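Local coordinates for uncharacterized protein (Pyrobaculum aerophilum, PDB 2ZYZ), which is probably a structural subunit of a splicing endonuclease and may bind nucleic acid, at residues Asp45-Ala50 with Leu73-Met78; Ala89-Ser92 with Thr96-Tyr99. All coordinates share one frame; numbering follows the deposited sequence.

In the fold
The chain starts with helix 23-34 and strand 38-44, then turns back into strand 47-51. Interaction 1 joins this strand to helix 69-81. It closes a loop of 22 residues that includes strand 55-62. The chain leaves the helix and returns to the sheet as strand 86-91. Interaction 2 then closes the short turn between strands 86-91 and 97-104, the latter an outermost strand within this chain. The two contacts are in series, so neither nests in nor crosses the other. The centres of interaction 1 and interaction 2 lie about 16 Å apart. Interaction 1 packs helix 69-81 on one face of the sheet; interaction 2 pairs its last two strands.

Interaction 1 of 2, residues Asp45-Ala50 with Leu73-Met78; sequences DKIFIA and LSVINM
The methyl end of I47 meets V75 and M78, two residues one turn apart on helix 69-81. The contact is wholly apolar. I47 CD1 lies 4.2 Å from V75 CG2. I47 CD1 also lies 4.1 Å from M78 CE. Both pairs approach tip to tip, so the strand and helix backbones stay well separated: the CA atoms of I47 and V75 are 8.3 Å apart. The extended end of I47 (chi2 174°) carries CD1 out to the helix. M78 bends at its thioether (chi3 -71°), and its terminal methyl, not its sulfur, makes the contact.

No hydrogen bond crosses between the segments. Within the helix, N77 N donates to L73 O and M78 N to S74 O, both at 2.9 Å. The three-residue spacing puts V75 and M78 on the same side of the helix.

This is a small helix-on-sheet contact, burying 104 Å² in all. I47 and M78 both also touch L57 of strand 55-62, so both side chains also meet the neighbouring strand. The next residue, F48, packs on V28 and L32 of helix 23-34. Strand 47-51 thus lies between helix 69-81 on its I47 side and helix 23-34 on its F48 side, with strands 38-44 and 55-62 as its sheet neighbours.

Interaction 2 of 2, residues Ala89-Ser92 with Thr96-Tyr99; sequences ALVS and TVTY
S92 OG accepts the backbone N-H of T96 at 3.1 Å and is also hydrogen-bonded to D94 OD1. It lies between its own backbone N and carbonyl carbon (chi1 78°). These bonds tie down the turn of a beta hairpin formed by strands 86-91 and 97-104. A backbone bond also spans the turn: S92 N donates to T96 O at 2.9 Å, in the carbonyl plane.

Further along, L90 and T98 form an antiparallel hydrogen-bonded pair. L90 N reaches T98 O at 2.8 Å, nearly in line with the carbonyl bond. T98 N returns to L90 O at 3.0 Å. V91 with V97 and A89 with Y99 are non-hydrogen-bonded pairs. V97 CA also makes a C-H...O contact with L90 O.

A89, V91, V97 and Y99 share one face of the sheet, and the first three touch V28 of helix 23-34. L90 and T98 point to the other face. The backbone of Y99 is hydrogen-bonded to another protein chain, so the hairpin also takes part in the assembly. The Y99 hydroxyl bonds to D31 OD2, and its ring takes A89 CB obliquely, 3.8 Å from Y99 CE2.

Interaction 1 of 2, residues Asp45-Ala50 with Leu73-Met78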
ATOM      1  N   ASP C  45      10.507 -24.683  10.118  1.00 38.39           N
ATOM      2  CA  ASP C  45      10.378 -23.359  10.585  1.00 37.69           C
ATOM      3  C   ASP C  45       9.168 -22.747   9.927  1.00 35.59           C
ATOM      4  O   ASP C  45       9.142 -22.559   8.756  1.00 36.16           O
ATOM      5  CB  ASP C  45      11.563 -22.516  10.183  1.00 38.96           C
ATOM      6  CG  ASP C  45      12.127 -21.776  11.323  1.00 41.67           C
ATOM      7  OD1 ASP C  45      13.000 -22.364  11.966  1.00 45.83           O
ATOM      8  OD2 ASP C  45      11.734 -20.629  11.579  1.00 43.99           O
ATOM      9  N   LYS C  46       8.169 -22.447  10.702  1.00 32.65           N
ATOM     10  CA  LYS C  46       7.119 -21.562  10.255  1.00 30.09           C
ATOM     11  C   LYS C  46       6.056 -22.185   9.385  1.00 28.11           C
ATOM     12  O   LYS C  46       5.118 -21.532   9.020  1.00 26.02           O
ATOM     13  CB  LYS C  46       7.683 -20.325   9.620  1.00 30.12           C
ATOM     14  CG  LYS C  46       8.068 -19.373  10.650  1.00 32.30           C
ATOM     15  CD  LYS C  46       8.740 -18.201  10.109  1.00 37.03           C
ATOM     16  CE  LYS C  46       9.759 -18.514   9.025  1.00 37.14           C
ATOM     17  NZ  LYS C  46      10.298 -17.218   8.534  1.00 38.97           N
ATOM     18  N   ILE C  47       6.223 -23.458   9.084  1.00 25.97           N
ATOM     19  CA  ILE C  47       5.242 -24.215   8.331  1.00 23.24           C
ATOM     20  C   ILE C  47       4.694 -25.401   9.122  1.00 22.86           C
ATOM     21  O   ILE C  47       5.424 -26.152   9.637  1.00 21.86           O
ATOM     22  CB  ILE C  47       5.812 -24.700   7.021  1.00 23.98           C
ATOM     23  CG1 ILE C  47       6.382 -23.545   6.215  1.00 21.94           C
ATOM     24  CG2 ILE C  47       4.799 -25.405   6.269  1.00 23.85           C
ATOM     25  CD1 ILE C  47       7.059 -23.918   5.040  1.00 23.58           C
ATOM     26  N   PHE C  48       3.389 -25.504   9.207  1.00 20.27           N
ATOM     27  CA  PHE C  48       2.776 -26.597   9.925  1.00 20.16           C
ATOM     28  C   PHE C  48       1.410 -26.938   9.369  1.00 21.11           C
ATOM     29  O   PHE C  48       0.885 -26.187   8.651  1.00 19.67           O
ATOM     30  CB  PHE C  48       2.688 -26.367  11.415  1.00 20.93           C
ATOM     31  CG  PHE C  48       1.872 -25.195  11.806  1.00 20.68           C
ATOM     32  CD1 PHE C  48       0.555 -25.330  12.128  1.00 19.17           C
ATOM     33  CD2 PHE C  48       2.424 -23.939  11.878  1.00 21.48           C
ATOM     34  CE1 PHE C  48      -0.157 -24.290  12.497  1.00 20.00           C
ATOM     35  CE2 PHE C  48       1.669 -22.907  12.263  1.00 20.61           C
ATOM     36  CZ  PHE C  48       0.361 -23.094  12.547  1.00 20.39           C
ATOM     37  N   ILE C  49       0.897 -28.106   9.718  1.00 21.50           N
ATOM     38  CA  ILE C  49      -0.442 -28.515   9.359  1.00 20.74           C
ATOM     39  C   ILE C  49      -1.278 -28.517  10.603  1.00 20.99           C
ATOM     40  O   ILE C  49      -0.856 -29.030  11.591  1.00 20.50           O
ATOM     41  CB  ILE C  49      -0.450 -29.934   8.773  1.00 21.35           C
ATOM     42  CG1 ILE C  49       0.449 -29.988   7.567  1.00 20.03           C
ATOM     43  CG2 ILE C  49      -1.870 -30.364   8.381  1.00 22.34           C
ATOM     44  CD1 ILE C  49       0.715 -31.290   7.039  1.00 24.89           C
ATOM     45  N   ALA C  50      -2.480 -27.969  10.529  1.00 21.22           N
ATOM     46  CA  ALA C  50      -3.402 -28.032  11.627  1.00 21.27           C
ATOM     47  C   ALA C  50      -4.783 -28.289  11.089  1.00 23.69           C
ATOM     48  O   ALA C  50      -5.017 -28.087   9.960  1.00 22.03           O
ATOM     49  CB  ALA C  50      -3.390 -26.826  12.399  1.00 22.50           C
ATOM     50  N   LEU C  73       5.694 -18.728  -3.126  1.00 19.70           N
ATOM     51  CA  LEU C  73       5.232 -19.608  -4.156  1.00 20.04           C
ATOM     52  C   LEU C  73       5.485 -21.054  -3.810  1.00 20.31           C
ATOM     53  O   LEU C  73       4.692 -21.872  -4.076  1.00 19.75           O
ATOM     54  CB  LEU C  73       5.809 -19.286  -5.511  1.00 20.11           C
ATOM     55  CG  LEU C  73       5.360 -17.960  -6.092  1.00 22.23           C
ATOM     56  CD1 LEU C  73       6.068 -17.585  -7.365  1.00 22.04           C
ATOM     57  CD2 LEU C  73       3.882 -17.930  -6.265  1.00 22.07           C
ATOM     58  N   SER C  74       6.603 -21.320  -3.203  1.00 19.74           N
ATOM     59  CA  SER C  74       6.884 -22.670  -2.783  1.00 21.04           C
ATOM     60  C   SER C  74       5.847 -23.205  -1.787  1.00 19.85           C
ATOM     61  O   SER C  74       5.449 -24.289  -1.864  1.00 19.41           O
ATOM     62  CB  SER C  74       8.263 -22.719  -2.164  1.00 21.27           C
ATOM     63  OG  SER C  74       8.542 -23.998  -1.737  1.00 25.75           O
ATOM     64  N   VAL C  75       5.466 -22.388  -0.831  1.00 19.49           N
ATOM     65  CA  VAL C  75       4.533 -22.792   0.164  1.00 19.89           C
ATOM     66  C   VAL C  75       3.165 -23.057  -0.460  1.00 20.28           C
ATOM     67  O   VAL C  75       2.536 -24.022  -0.185  1.00 19.11           O
ATOM     68  CB  VAL C  75       4.441 -21.752   1.272  1.00 20.29           C
ATOM     69  CG1 VAL C  75       3.459 -22.122   2.257  1.00 21.86           C
ATOM     70  CG2 VAL C  75       5.750 -21.511   1.868  1.00 22.62           C
ATOM     71  N   ILE C  76       2.747 -22.175  -1.341  1.00 20.10           N
ATOM     72  CA  ILE C  76       1.503 -22.347  -2.039  1.00 20.09           C
ATOM     73  C   ILE C  76       1.543 -23.639  -2.853  1.00 20.56           C
ATOM     74  O   ILE C  76       0.657 -24.369  -2.862  1.00 21.01           O
ATOM     75  CB  ILE C  76       1.239 -21.158  -2.938  1.00 19.65           C
ATOM     76  CG1 ILE C  76       1.019 -19.912  -2.099  1.00 19.04           C
ATOM     77  CG2 ILE C  76       0.173 -21.463  -3.873  1.00 21.23           C
ATOM     78  CD1 ILE C  76       0.998 -18.659  -2.820  1.00 18.26           C
ATOM     79  N   ASN C  77       2.642 -23.895  -3.482  1.00 21.62           N
ATOM     80  CA  ASN C  77       2.777 -25.106  -4.237  1.00 24.20           C
ATOM     81  C   ASN C  77       2.742 -26.320  -3.328  1.00 24.20           C
ATOM     82  O   ASN C  77       2.198 -27.283  -3.652  1.00 24.43           O
ATOM     83  CB  ASN C  77       4.092 -25.065  -5.007  1.00 25.15           C
ATOM     84  CG  ASN C  77       4.260 -26.222  -5.960  1.00 29.39           C
ATOM     85  OD1 ASN C  77       5.235 -26.930  -5.921  1.00 33.58           O
ATOM     86  ND2 ASN C  77       3.329 -26.378  -6.832  1.00 30.92           N
ATOM     87  N   MET C  78       3.377 -26.274  -2.189  1.00 24.71           N
ATOM     88  CA  MET C  78       3.203 -27.353  -1.229  1.00 25.34           C
ATOM     89  C   MET C  78       1.735 -27.624  -0.892  1.00 24.79           C
ATOM     90  O   MET C  78       1.327 -28.708  -0.802  1.00 23.89           O
ATOM     91  CB  MET C  78       3.939 -27.031   0.049  1.00 25.15           C
ATOM     92  CG  MET C  78       4.951 -27.945   0.462  1.00 26.64           C
ATOM     93  SD  MET C  78       5.542 -27.540   2.079  1.00 27.54           S
ATOM     94  CE  MET C  78       6.362 -26.143   1.688  1.00 26.16           C
TER

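Interaction 2 of 2, residues Ala89-Ser92 with Thr96-Tyr99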
ATOM      1  N   ALA C  89      -0.500 -17.030   8.556  1.00 14.52           N
ATOM      2  CA  ALA C  89      -0.771 -16.557   9.868  1.00 13.95           C
ATOM      3  C   ALA C  89       0.099 -15.340  10.098  1.00 14.94           C
ATOM      4  O   ALA C  89       1.246 -15.473  10.243  1.00 15.48           O
ATOM      5  CB  ALA C  89      -0.436 -17.611  10.869  1.00 14.11           C
ATOM      6  N   LEU C  90      -0.504 -14.174  10.150  1.00 13.99           N
ATOM      7  CA  LEU C  90       0.237 -12.937  10.282  1.00 14.10           C
ATOM      8  C   LEU C  90       0.345 -12.493  11.722  1.00 15.30           C
ATOM      9  O   LEU C  90      -0.634 -12.355  12.356  1.00 14.91           O
ATOM     10  CB  LEU C  90      -0.425 -11.837   9.489  1.00 14.59           C
ATOM     11  CG  LEU C  90      -0.866 -12.199   8.074  1.00 12.99           C
ATOM     12  CD1 LEU C  90      -1.530 -11.094   7.411  1.00 15.03           C
ATOM     13  CD2 LEU C  90       0.132 -12.712   7.249  1.00 14.52           C
ATOM     14  N   VAL C  91       1.543 -12.269  12.203  1.00 14.61           N
ATOM     15  CA  VAL C  91       1.720 -11.948  13.601  1.00 14.96           C
ATOM     16  C   VAL C  91       2.344 -10.581  13.798  1.00 15.18           C
ATOM     17  O   VAL C  91       3.342 -10.288  13.211  1.00 14.24           O
ATOM     18  CB  VAL C  91       2.608 -12.970  14.302  1.00 16.17           C
ATOM     19  CG1 VAL C  91       2.512 -12.824  15.788  1.00 16.58           C
ATOM     20  CG2 VAL C  91       2.252 -14.319  13.894  1.00 19.68           C
ATOM     21  N   SER C  92       1.705  -9.748  14.598  1.00 14.66           N
ATOM     22  CA  SER C  92       2.215  -8.422  14.847  1.00 15.57           C
ATOM     23  C   SER C  92       3.445  -8.467  15.735  1.00 16.92           C
ATOM     24  O   SER C  92       3.713  -9.420  16.313  1.00 17.65           O
ATOM     25  CB  SER C  92       1.175  -7.550  15.502  1.00 17.08           C
ATOM     26  OG  SER C  92       1.132  -7.882  16.821  1.00 16.30           O
ATOM     27  N   THR C  96      -0.287 -10.291  18.162  1.00 18.31           N
ATOM     28  CA  THR C  96      -1.639 -10.392  17.660  1.00 18.64           C
ATOM     29  C   THR C  96      -1.643 -11.125  16.317  1.00 17.22           C
ATOM     30  O   THR C  96      -0.846 -10.845  15.489  1.00 17.71           O
ATOM     31  CB  THR C  96      -2.285  -9.026  17.524  1.00 19.40           C
ATOM     32  OG1 THR C  96      -2.302  -8.361  18.765  1.00 22.57           O
ATOM     33  CG2 THR C  96      -3.659  -9.126  17.078  1.00 21.55           C
ATOM     34  N   VAL C  97      -2.565 -12.062  16.149  1.00 16.76           N
ATOM     35  CA  VAL C  97      -2.575 -12.935  15.018  1.00 16.83           C
ATOM     36  C   VAL C  97      -3.792 -12.729  14.115  1.00 16.89           C
ATOM     37  O   VAL C  97      -4.874 -12.675  14.586  1.00 18.11           O
ATOM     38  CB  VAL C  97      -2.509 -14.414  15.412  1.00 17.19           C
ATOM     39  CG1 VAL C  97      -2.303 -15.234  14.200  1.00 18.58           C
ATOM     40  CG2 VAL C  97      -1.434 -14.660  16.387  1.00 15.82           C
ATOM     41  N   THR C  98      -3.558 -12.600  12.831  1.00 16.63           N
ATOM     42  CA  THR C  98      -4.585 -12.405  11.824  1.00 17.73           C
ATOM     43  C   THR C  98      -4.345 -13.395  10.706  1.00 17.36           C
ATOM     44  O   THR C  98      -3.248 -13.585  10.356  1.00 19.35           O
ATOM     45  CB  THR C  98      -4.456 -10.992  11.212  1.00 18.27           C
ATOM     46  OG1 THR C  98      -4.543 -10.031  12.238  1.00 19.60           O
ATOM     47  CG2 THR C  98      -5.570 -10.715  10.224  1.00 19.10           C
ATOM     48  N   TYR C  99      -5.371 -14.023  10.152  1.00 15.90           N
ATOM     49  CA  TYR C  99      -5.169 -15.044   9.112  1.00 15.87           C
ATOM     50  C   TYR C  99      -5.716 -14.643   7.736  1.00 15.25           C
ATOM     51  O   TYR C  99      -6.767 -14.085   7.642  1.00 16.29           O
ATOM     52  CB  TYR C  99      -5.742 -16.410   9.502  1.00 16.58           C
ATOM     53  CG  TYR C  99      -5.377 -16.899  10.898  1.00 16.49           C
ATOM     54  CD1 TYR C  99      -6.125 -16.559  11.974  1.00 19.14           C
ATOM     55  CD2 TYR C  99      -4.285 -17.675  11.112  1.00 17.34           C
ATOM     56  CE1 TYR C  99      -5.814 -17.011  13.219  1.00 17.71           C
ATOM     57  CE2 TYR C  99      -3.961 -18.105  12.325  1.00 15.01           C
ATOM     58  CZ  TYR C  99      -4.724 -17.797  13.396  1.00 17.14           C
ATOM     59  OH  TYR C  99      -4.374 -18.231  14.635  1.00 17.44           O
TER